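Local coordinates for DUF724 domain-containing protein 6-like (Raphanus sativus, PDB 5ZWX), which reads the H3K9me2 histone mark through paired Agenet domains and thereby probably links this heterochromatin mark to DNA methylation, at residues F13-S24 against V74-P82; D97-W107 against I132-H142. All blocks are in the same frame, centred on the assembly; numbering follows the deposited sequence.

Contact 1: F13-S24 against V74-P82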
loop_
_atom_site.group_PDB
_atom_site.type_symbol
_atom_site.label_atom_id
_atom_site.label_comp_id
_atom_site.label_asym_id
_atom_site.label_seq_id
_atom_site.Cartn_x
_atom_site.Cartn_y
_atom_site.Cartn_z
ATOM N N PHE A 13 -15.970 3.150 -3.995
ATOM C CA PHE A 13 -14.736 3.587 -4.660
ATOM C C PHE A 13 -14.270 2.585 -5.714
ATOM O O PHE A 13 -13.451 2.912 -6.569
ATOM C CB PHE A 13 -13.610 3.823 -3.648
ATOM C CG PHE A 13 -12.974 2.559 -3.130
ATOM C CD1 PHE A 13 -13.478 1.929 -1.997
ATOM C CD2 PHE A 13 -11.859 2.010 -3.761
ATOM C CE1 PHE A 13 -12.885 0.766 -1.502
ATOM C CE2 PHE A 13 -11.263 0.853 -3.276
ATOM C CZ PHE A 13 -11.788 0.224 -2.152
ATOM N N LEU A 14 -14.787 1.362 -5.655
ATOM C CA LEU A 14 -14.281 0.312 -6.515
ATOM C C LEU A 14 -14.990 0.323 -7.856
ATOM O O LEU A 14 -16.118 -0.165 -7.975
ATOM C CB LEU A 14 -14.436 -1.049 -5.829
ATOM C CG LEU A 14 -13.323 -2.094 -5.799
ATOM C CD1 LEU A 14 -11.920 -1.472 -5.695
ATOM C CD2 LEU A 14 -13.571 -3.105 -4.651
ATOM N N LYS A 15 -14.345 0.898 -8.862
ATOM C CA LYS A 15 -14.873 0.851 -10.219
ATOM C C LYS A 15 -13.715 0.753 -11.203
ATOM O O LYS A 15 -12.581 1.127 -10.863
ATOM C CB LYS A 15 -15.740 2.090 -10.510
ATOM C CG LYS A 15 -14.978 3.401 -10.433
ATOM C CD LYS A 15 -15.897 4.607 -10.596
ATOM C CE LYS A 15 -16.808 4.774 -9.388
ATOM N NZ LYS A 15 -17.586 6.031 -9.469
ATOM N N PRO A 16 -13.978 0.233 -12.418
ATOM C CA PRO A 16 -12.902 0.213 -13.411
ATOM C C PRO A 16 -12.256 1.586 -13.531
ATOM O O PRO A 16 -12.969 2.589 -13.567
ATOM C CB PRO A 16 -13.616 -0.172 -14.711
ATOM C CG PRO A 16 -14.836 -0.914 -14.267
ATOM C CD PRO A 16 -15.246 -0.300 -12.959
ATOM N N GLY A 17 -10.929 1.628 -13.559
ATOM C CA GLY A 17 -10.219 2.880 -13.716
ATOM C C GLY A 17 -9.783 3.480 -12.395
ATOM O O GLY A 17 -8.866 4.289 -12.356
ATOM N N ALA A 18 -10.438 3.083 -11.307
ATOM C CA ALA A 18 -10.127 3.629 -9.988
ATOM C C ALA A 18 -8.704 3.312 -9.546
ATOM O O ALA A 18 -8.261 2.172 -9.639
ATOM C CB ALA A 18 -11.089 3.105 -8.952
ATOM N N ALA A 19 -8.029 4.317 -9.007
ATOM C CA ALA A 19 -6.731 4.112 -8.372
ATOM C C ALA A 19 -6.988 3.437 -7.035
ATOM O O ALA A 19 -7.967 3.753 -6.364
ATOM C CB ALA A 19 -6.006 5.427 -8.186
ATOM N N VAL A 20 -6.115 2.513 -6.644
ATOM C CA VAL A 20 -6.285 1.772 -5.396
ATOM C C VAL A 20 -4.901 1.452 -4.799
ATOM O O VAL A 20 -3.893 1.587 -5.473
ATOM C CB VAL A 20 -7.042 0.429 -5.613
ATOM C CG1 VAL A 20 -8.504 0.668 -5.962
ATOM C CG2 VAL A 20 -6.354 -0.393 -6.708
ATOM N N GLU A 21 -4.902 1.042 -3.535
ATOM C CA GLU A 21 -3.755 0.392 -2.927
ATOM C C GLU A 21 -4.113 -1.080 -2.756
ATOM O O GLU A 21 -5.263 -1.447 -2.453
ATOM C CB GLU A 21 -3.391 1.056 -1.600
ATOM C CG GLU A 21 -3.147 2.563 -1.777
ATOM C CD GLU A 21 -2.513 3.243 -0.577
ATOM O OE1 GLU A 21 -2.425 2.627 0.504
ATOM O OE2 GLU A 21 -2.141 4.428 -0.712
ATOM N N ILE A 22 -3.112 -1.925 -2.968
ATOM C CA ILE A 22 -3.330 -3.361 -3.084
ATOM C C ILE A 22 -2.526 -4.063 -2.019
ATOM O O ILE A 22 -1.266 -3.849 -1.921
ATOM C CB ILE A 22 -2.881 -3.884 -4.461
ATOM C CG1 ILE A 22 -3.538 -3.059 -5.573
ATOM C CG2 ILE A 22 -3.075 -5.415 -4.554
ATOM C CD1 ILE A 22 -2.868 -3.129 -6.915
ATOM N N SER A 23 -3.195 -4.882 -1.212
ATOM C CA SER A 23 -2.456 -5.696 -0.242
ATOM C C SER A 23 -2.457 -7.150 -0.717
ATOM O O SER A 23 -3.292 -7.542 -1.498
ATOM C CB SER A 23 -3.057 -5.572 1.160
ATOM O OG SER A 23 -4.449 -5.820 1.122
ATOM N N SER A 24 -1.481 -7.922 -0.282
ATOM C CA SER A 24 -1.360 -9.312 -0.709
ATOM C C SER A 24 -1.533 -10.237 0.469
ATOM O O SER A 24 -1.334 -9.846 1.628
ATOM C CB SER A 24 -0.015 -9.560 -1.383
ATOM O OG SER A 24 0.249 -10.942 -1.530
ATOM N N VAL A 74 -11.936 -8.449 -3.204
ATOM C CA VAL A 74 -12.282 -7.089 -2.833
ATOM C C VAL A 74 -11.571 -6.627 -1.539
ATOM O O VAL A 74 -11.055 -5.508 -1.466
ATOM C CB VAL A 74 -13.815 -6.971 -2.676
ATOM C CG1 VAL A 74 -14.181 -5.644 -2.025
ATOM C CG2 VAL A 74 -14.456 -7.098 -4.056
ATOM N N GLY A 75 -11.511 -7.500 -0.536
ATOM C CA GLY A 75 -10.918 -7.149 0.745
ATOM C C GLY A 75 -9.407 -6.876 0.694
ATOM O O GLY A 75 -8.834 -6.438 1.690
ATOM N N GLN A 76 -8.787 -7.101 -0.465
ATOM C CA GLN A 76 -7.353 -6.776 -0.638
ATOM C C GLN A 76 -7.143 -5.316 -1.062
ATOM O O GLN A 76 -6.017 -4.836 -1.101
ATOM C CB GLN A 76 -6.718 -7.693 -1.668
ATOM C CG GLN A 76 -6.570 -9.100 -1.196
ATOM C CD GLN A 76 -5.932 -9.985 -2.249
ATOM O OE1 GLN A 76 -6.606 -10.800 -2.856
ATOM N NE2 GLN A 76 -4.633 -9.805 -2.490
ATOM N N LEU A 77 -8.232 -4.606 -1.363
ATOM C CA LEU A 77 -8.110 -3.275 -1.959
ATOM C C LEU A 77 -8.583 -2.182 -1.015
ATOM O O LEU A 77 -9.500 -2.408 -0.226
ATOM C CB LEU A 77 -8.930 -3.193 -3.256
ATOM C CG LEU A 77 -8.549 -4.235 -4.312
ATOM C CD1 LEU A 77 -9.395 -4.107 -5.586
ATOM C CD2 LEU A 77 -7.046 -4.112 -4.630
ATOM N N ARG A 78 -7.954 -1.014 -1.107
ATOM C CA ARG A 78 -8.478 0.176 -0.437
ATOM C C ARG A 78 -8.204 1.387 -1.306
ATOM O O ARG A 78 -7.472 1.273 -2.283
ATOM C CB ARG A 78 -7.883 0.333 0.952
ATOM C CG ARG A 78 -6.355 0.705 0.914
ATOM C CD ARG A 78 -5.756 0.690 2.314
ATOM N NE ARG A 78 -4.499 1.482 2.325
ATOM C CZ ARG A 78 -3.868 1.862 3.439
ATOM N NH1 ARG A 78 -4.343 1.505 4.630
ATOM N NH2 ARG A 78 -2.767 2.600 3.362
ATOM N N PRO A 79 -8.838 2.547 -1.014
ATOM C CA PRO A 79 -8.555 3.667 -1.892
ATOM C C PRO A 79 -7.132 4.174 -1.624
ATOM O O PRO A 79 -6.587 3.791 -0.595
ATOM C CB PRO A 79 -9.627 4.728 -1.496
ATOM C CG PRO A 79 -10.606 4.005 -0.647
ATOM C CD PRO A 79 -9.826 2.901 0.021
ATOM N N PRO A 80 -6.582 5.009 -2.510
ATOM C CA PRO A 80 -5.327 5.715 -2.209
ATOM C C PRO A 80 -5.391 6.401 -0.854
ATOM O O PRO A 80 -6.396 6.992 -0.507
ATOM C CB PRO A 80 -5.233 6.760 -3.319
ATOM C CG PRO A 80 -6.069 6.225 -4.413
ATOM C CD PRO A 80 -7.191 5.520 -3.752
ATOM N N ALA A 81 -4.316 6.305 -0.089
ATOM C CA ALA A 81 -4.235 6.950 1.201
ATOM C C ALA A 81 -4.534 8.448 1.046
ATOM O O ALA A 81 -4.223 9.050 0.016
ATOM C CB ALA A 81 -2.830 6.725 1.814
ATOM N N PRO A 82 -5.143 9.050 2.066
ATOM C CA PRO A 82 -5.512 10.467 1.994
ATOM C C PRO A 82 -4.303 11.356 1.708
ATOM O O PRO A 82 -3.200 11.045 2.180
ATOM C CB PRO A 82 -6.091 10.737 3.384
ATOM C CG PRO A 82 -6.568 9.407 3.838
ATOM C CD PRO A 82 -5.551 8.442 3.343
#

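Contact 2: D97-W107 against I132-H142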
loop_
_atom_site.group_PDB
_atom_site.type_symbol
_atom_site.label_atom_id
_atom_site.label_comp_id
_atom_site.label_asym_id
_atom_site.label_seq_id
_atom_site.Cartn_x
_atom_site.Cartn_y
_atom_site.Cartn_z
ATOM N N ASP A 97 5.691 6.205 16.379
ATOM C CA ASP A 97 4.711 6.480 15.325
ATOM C C ASP A 97 4.572 5.272 14.400
ATOM O O ASP A 97 5.560 4.625 14.070
ATOM C CB ASP A 97 5.094 7.717 14.495
ATOM C CG ASP A 97 4.719 9.050 15.169
ATOM O OD1 ASP A 97 3.983 9.066 16.187
ATOM O OD2 ASP A 97 5.156 10.102 14.649
ATOM N N ASP A 98 3.348 4.970 13.978
ATOM C CA ASP A 98 3.119 3.957 12.951
ATOM C C ASP A 98 3.241 4.617 11.595
ATOM O O ASP A 98 2.553 5.596 11.322
ATOM C CB ASP A 98 1.737 3.312 13.100
ATOM C CG ASP A 98 1.704 2.287 14.214
ATOM O OD1 ASP A 98 2.796 1.871 14.672
ATOM O OD2 ASP A 98 0.599 1.907 14.639
ATOM N N VAL A 99 4.153 4.108 10.772
ATOM C CA VAL A 99 4.432 4.716 9.477
ATOM C C VAL A 99 4.421 3.649 8.395
ATOM O O VAL A 99 4.479 2.458 8.695
ATOM C CB VAL A 99 5.807 5.441 9.456
ATOM C CG1 VAL A 99 5.776 6.666 10.414
ATOM C CG2 VAL A 99 6.947 4.471 9.820
ATOM N N ASP A 100 4.308 4.066 7.141
ATOM C CA ASP A 100 4.697 3.190 6.035
ATOM C C ASP A 100 5.955 3.785 5.427
ATOM O O ASP A 100 6.057 5.000 5.279
ATOM C CB ASP A 100 3.633 3.072 4.947
ATOM C CG ASP A 100 2.267 2.716 5.484
ATOM O OD1 ASP A 100 2.173 2.007 6.514
ATOM O OD2 ASP A 100 1.277 3.171 4.856
ATOM N N ALA A 101 6.902 2.915 5.063
ATOM C CA ALA A 101 8.135 3.314 4.398
ATOM C C ALA A 101 8.120 2.883 2.931
ATOM O O ALA A 101 7.722 1.753 2.611
ATOM C CB ALA A 101 9.344 2.695 5.112
ATOM N N PHE A 102 8.527 3.772 2.040
ATOM C CA PHE A 102 8.602 3.404 0.631
ATOM C C PHE A 102 9.844 2.583 0.339
ATOM O O PHE A 102 10.981 3.065 0.485
ATOM C CB PHE A 102 8.581 4.622 -0.260
ATOM C CG PHE A 102 8.147 4.323 -1.662
ATOM C CD1 PHE A 102 6.829 3.917 -1.925
ATOM C CD2 PHE A 102 9.035 4.453 -2.717
ATOM C CE1 PHE A 102 6.423 3.646 -3.225
ATOM C CE2 PHE A 102 8.629 4.183 -4.019
ATOM C CZ PHE A 102 7.317 3.787 -4.270
ATOM N N TYR A 103 9.642 1.342 -0.094
ATOM C CA TYR A 103 10.798 0.396 -0.173
ATOM C C TYR A 103 10.431 -0.623 -1.237
ATOM O O TYR A 103 9.242 -1.031 -1.302
ATOM C CB TYR A 103 10.981 -0.257 1.190
ATOM C CG TYR A 103 12.188 -1.137 1.345
ATOM C CD1 TYR A 103 12.123 -2.494 1.046
ATOM C CD2 TYR A 103 13.372 -0.608 1.857
ATOM C CE1 TYR A 103 13.277 -3.305 1.203
ATOM C CE2 TYR A 103 14.483 -1.377 2.023
ATOM C CZ TYR A 103 14.432 -2.726 1.702
ATOM O OH TYR A 103 15.558 -3.455 1.908
ATOM N N SER A 104 11.367 -0.984 -2.114
ATOM C CA SER A 104 11.033 -1.869 -3.253
ATOM C C SER A 104 9.736 -1.445 -3.976
ATOM O O SER A 104 8.917 -2.312 -4.359
ATOM C CB SER A 104 10.885 -3.316 -2.781
ATOM O OG SER A 104 12.099 -3.813 -2.235
ATOM N N ASP A 105 9.550 -0.124 -4.101
ATOM C CA ASP A 105 8.524 0.501 -4.913
ATOM C C ASP A 105 7.105 0.248 -4.389
ATOM O O ASP A 105 6.123 0.461 -5.132
ATOM C CB ASP A 105 8.655 0.055 -6.378
ATOM C CG ASP A 105 9.996 0.492 -6.998
ATOM O OD1 ASP A 105 10.213 1.709 -7.179
ATOM O OD2 ASP A 105 10.818 -0.386 -7.285
ATOM N N GLY A 106 6.992 -0.142 -3.115
ATOM C CA GLY A 106 5.679 -0.114 -2.445
ATOM C C GLY A 106 5.817 0.439 -1.032
ATOM O O GLY A 106 6.933 0.808 -0.594
ATOM N N TRP A 107 4.696 0.525 -0.324
ATOM C CA TRP A 107 4.665 1.032 1.046
ATOM C C TRP A 107 4.588 -0.094 2.069
ATOM O O TRP A 107 3.697 -0.937 2.004
ATOM C CB TRP A 107 3.461 1.982 1.238
ATOM C CG TRP A 107 3.594 3.262 0.448
ATOM C CD1 TRP A 107 3.044 3.540 -0.771
ATOM C CD2 TRP A 107 4.315 4.441 0.838
ATOM N NE1 TRP A 107 3.368 4.818 -1.157
ATOM C CE2 TRP A 107 4.150 5.393 -0.192
ATOM C CE3 TRP A 107 5.103 4.774 1.953
ATOM C CZ2 TRP A 107 4.730 6.668 -0.141
ATOM C CZ3 TRP A 107 5.668 6.039 2.006
ATOM C CH2 TRP A 107 5.486 6.969 0.962
ATOM N N ILE A 132 15.413 -0.709 9.614
ATOM C CA ILE A 132 15.913 -0.005 8.434
ATOM C C ILE A 132 15.820 1.506 8.588
ATOM O O ILE A 132 14.782 2.007 9.027
ATOM C CB ILE A 132 15.144 -0.426 7.177
ATOM C CG1 ILE A 132 15.067 -1.971 7.063
ATOM C CG2 ILE A 132 15.784 0.167 5.932
ATOM C CD1 ILE A 132 14.317 -2.470 5.808
ATOM N N ARG A 133 16.874 2.235 8.209
ATOM C CA ARG A 133 16.864 3.711 8.279
ATOM C C ARG A 133 16.277 4.333 7.040
ATOM O O ARG A 133 16.551 3.834 5.937
ATOM C CB ARG A 133 18.283 4.256 8.438
ATOM C CG ARG A 133 18.897 3.960 9.765
ATOM C CD ARG A 133 20.204 4.742 9.910
ATOM N NE ARG A 133 20.740 4.549 11.243
ATOM C CZ ARG A 133 21.871 5.084 11.682
ATOM N NH1 ARG A 133 22.601 5.849 10.880
ATOM N NH2 ARG A 133 22.265 4.830 12.915
ATOM N N PHE A 134 15.551 5.450 7.216
ATOM C CA PHE A 134 14.899 6.154 6.128
ATOM C C PHE A 134 14.998 7.659 6.321
ATOM O O PHE A 134 15.164 8.136 7.449
ATOM C CB PHE A 134 13.369 5.782 6.037
ATOM C CG PHE A 134 13.119 4.354 5.681
ATOM C CD1 PHE A 134 12.916 3.411 6.669
ATOM C CD2 PHE A 134 13.092 3.951 4.358
ATOM C CE1 PHE A 134 12.705 2.061 6.338
ATOM C CE2 PHE A 134 12.875 2.592 4.028
ATOM C CZ PHE A 134 12.688 1.665 5.022
ATOM N N ARG A 135 14.870 8.402 5.227
ATOM C CA ARG A 135 14.681 9.856 5.331
ATOM C C ARG A 135 13.204 10.095 5.581
ATOM O O ARG A 135 12.387 9.257 5.247
ATOM C CB ARG A 135 15.128 10.579 4.055
ATOM C CG ARG A 135 16.605 10.322 3.669
ATOM C CD ARG A 135 16.923 10.970 2.328
ATOM N NE ARG A 135 15.967 10.568 1.283
ATOM C CZ ARG A 135 16.093 9.453 0.570
ATOM N NH1 ARG A 135 17.106 8.641 0.806
ATOM N NH2 ARG A 135 15.219 9.143 -0.372
ATOM N N ARG A 136 12.878 11.244 6.167
ATOM C CA ARG A 136 11.474 11.651 6.354
ATOM C C ARG A 136 10.675 11.557 5.056
ATOM O O ARG A 136 9.540 11.102 5.054
ATOM C CB ARG A 136 11.417 13.096 6.894
ATOM C CG ARG A 136 9.981 13.701 6.926
ATOM C CD ARG A 136 9.089 12.972 7.927
ATOM N NE ARG A 136 7.713 13.462 7.932
ATOM C CZ ARG A 136 6.762 12.974 7.142
ATOM N NH1 ARG A 136 7.048 11.998 6.293
ATOM N NH2 ARG A 136 5.529 13.446 7.200
ATOM N N ASP A 137 11.246 12.006 3.940
ATOM C CA ASP A 137 10.466 11.999 2.695
ATOM C C ASP A 137 10.205 10.587 2.131
ATOM O O ASP A 137 9.532 10.448 1.111
ATOM C CB ASP A 137 11.151 12.873 1.636
ATOM C CG ASP A 137 12.612 12.517 1.441
ATOM O OD1 ASP A 137 13.480 13.407 1.575
ATOM O OD2 ASP A 137 12.896 11.342 1.159
ATOM N N GLU A 138 10.727 9.544 2.784
ATOM C CA GLU A 138 10.428 8.157 2.407
ATOM C C GLU A 138 9.315 7.544 3.257
ATOM O O GLU A 138 8.971 6.360 3.090
ATOM C CB GLU A 138 11.697 7.285 2.530
ATOM C CG GLU A 138 12.795 7.720 1.605
ATOM C CD GLU A 138 14.063 6.848 1.789
ATOM O OE1 GLU A 138 14.814 7.086 2.764
ATOM O OE2 GLU A 138 14.282 5.937 0.953
ATOM N N LEU A 139 8.762 8.333 4.180
ATOM C CA LEU A 139 7.756 7.794 5.102
ATOM C C LEU A 139 6.419 8.504 4.937
ATOM O O LEU A 139 6.383 9.664 4.531
ATOM C CB LEU A 139 8.196 7.944 6.548
ATOM C CG LEU A 139 9.581 7.397 6.921
ATOM C CD1 LEU A 139 9.769 7.743 8.367
ATOM C CD2 LEU A 139 9.600 5.884 6.714
ATOM N N ARG A 140 5.337 7.798 5.259
ATOM C CA ARG A 140 4.037 8.453 5.430
ATOM C C ARG A 140 3.391 7.971 6.742
ATOM O O ARG A 140 3.635 6.879 7.188
ATOM C CB ARG A 140 3.129 8.161 4.227
ATOM C CG ARG A 140 2.720 6.695 4.102
ATOM C CD ARG A 140 1.852 6.420 2.814
ATOM N NE ARG A 140 1.345 5.035 2.762
ATOM C CZ ARG A 140 0.518 4.562 1.819
ATOM N NH1 ARG A 140 0.121 5.339 0.805
ATOM N NH2 ARG A 140 0.094 3.295 1.879
ATOM N N PHE A 141 2.530 8.769 7.354
ATOM C CA PHE A 141 1.866 8.299 8.558
ATOM C C PHE A 141 0.905 7.231 8.126
ATOM O O PHE A 141 0.267 7.371 7.086
ATOM C CB PHE A 141 1.166 9.455 9.298
ATOM C CG PHE A 141 2.132 10.371 9.959
ATOM C CD1 PHE A 141 2.776 9.978 11.116
ATOM C CD2 PHE A 141 2.428 11.613 9.415
ATOM C CE1 PHE A 141 3.699 10.817 11.737
ATOM C CE2 PHE A 141 3.327 12.459 10.031
ATOM C CZ PHE A 141 3.970 12.059 11.195
ATOM N N HIS A 142 0.867 6.139 8.884
ATOM C CA HIS A 142 0.026 4.999 8.544
ATOM C C HIS A 142 -1.442 5.320 8.805
ATOM O O HIS A 142 -1.755 5.958 9.803
ATOM C CB HIS A 142 0.414 3.772 9.362
ATOM C CG HIS A 142 -0.344 2.547 8.979
ATOM N ND1 HIS A 142 -0.040 1.802 7.856
ATOM C CD2 HIS A 142 -1.453 1.976 9.513
ATOM C CE1 HIS A 142 -0.892 0.802 7.745
ATOM N NE2 HIS A 142 -1.769 0.888 8.739
HETATM O O HOH W 1 12.178 5.470 -0.761
HETATM O O HOH W 2 13.665 2.932 0.243
#

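Contact 1: F13-S24 against V74-P82
E21 and R78 make the charged part of this contact. CG of R78 lies between its backbone N and carbonyl carbon (chi1 69°), from where the extended chain brings NE and NH2 alongside E21 OE1 (NH2 to OE1 2.9 Å). The oxygen lies in the guanidinium plane, the carboxylate turned 39° to it. E21 OE2 takes the backbone N of A81 at 2.9 Å, from above the carboxylate plane, and also a salt bridge from R140; R78 NH1 goes on to the carbonyl of R143. In the backbone, E21 and R78 form an antiparallel hydrogen-bonded pair, followed by the non-hydrogen-bonded pair I22 and L77. Strand 77-78 closes the SH3-like barrel of the Agenet domain against strand 19-22, entered through the 3-10 turn 74-76. Q76 O accepts both the backbone N of S23 (2.8 Å) and S23 OG, the latter from above the carbonyl plane. Q76 NE2 returns a bond to a lone pair of S23 O at 2.8 Å. In a CH-pi contact, P79 CG sits over the centre of the F13 ring, 3.7 Å from its centroid. L14 meets L77 CD1 with its CD1 and V74 with CD2; L77 CD2 lies beside I22 CG1.

Contact 2: D97-W107 against I132-H142
The carboxylate of D100 is gripped by two side chains of segment 132-142, one on each oxygen. Its OD1 accepts H142 ND1 at 2.6 Å through the syn lone pair, and its OD2 accepts R140 NE at 2.8 Å through the anti lone pair; R140 NH2 adds a weak bond to OD2. CG of H142 stands anti to its backbone N (chi1 -176°), which brings the ring edge-on to OD1, and E144 holds NE2 at the far end. R140 runs straight from CG to NE across the W107 indole. Its guanidinium lies flat on the ring, planes 6° apart, with CZ 3.8 Å from the five-membered centroid in a cation-pi stack, and its CD rests over the six-membered ring. F102 CD1 covers the opposite face. Strands 98-103 and 139-141 pair antiparallel in what is probably the second, SH3-like Agenet barrel of the cassette, where F102 N continues the ladder with a bond to E138 O at 2.8 Å. On the other face of the sheet, A101 CB points onto the F134 ring, 3.6 Å from its centroid, and touches L139 CD2. Y103 CD2 comes to the edge of F134. The NE bond to D100, the indole face and a salt bridge from NH1 to E21 together fix the R140 side chain, and H142, held between the carboxylates of D100 and E144, would probably favour the protonated form.

In the fold
Contact 1 closes along the chain before contact 2 opens, and their centres lie about 19 Å apart on opposite sides of the chain's centre. A salt bridge nevertheless joins them: R140 NH1 reaches E21 OE2 at 2.9 Å and packs against A81 CB at 3.4 Å. With R78 and D100, two arginines and two acids form a charged cluster where the two probable barrels meet, and strands 32-40 and 106-116 further join these into one sheet. The H3K9me2 peptide is met mainly by contact 2, where Y103 and I132 pack on a modified side chain and D105 salt-bridges a basic one; from contact 1 only S24 comes within reach, packing on a basic side chain.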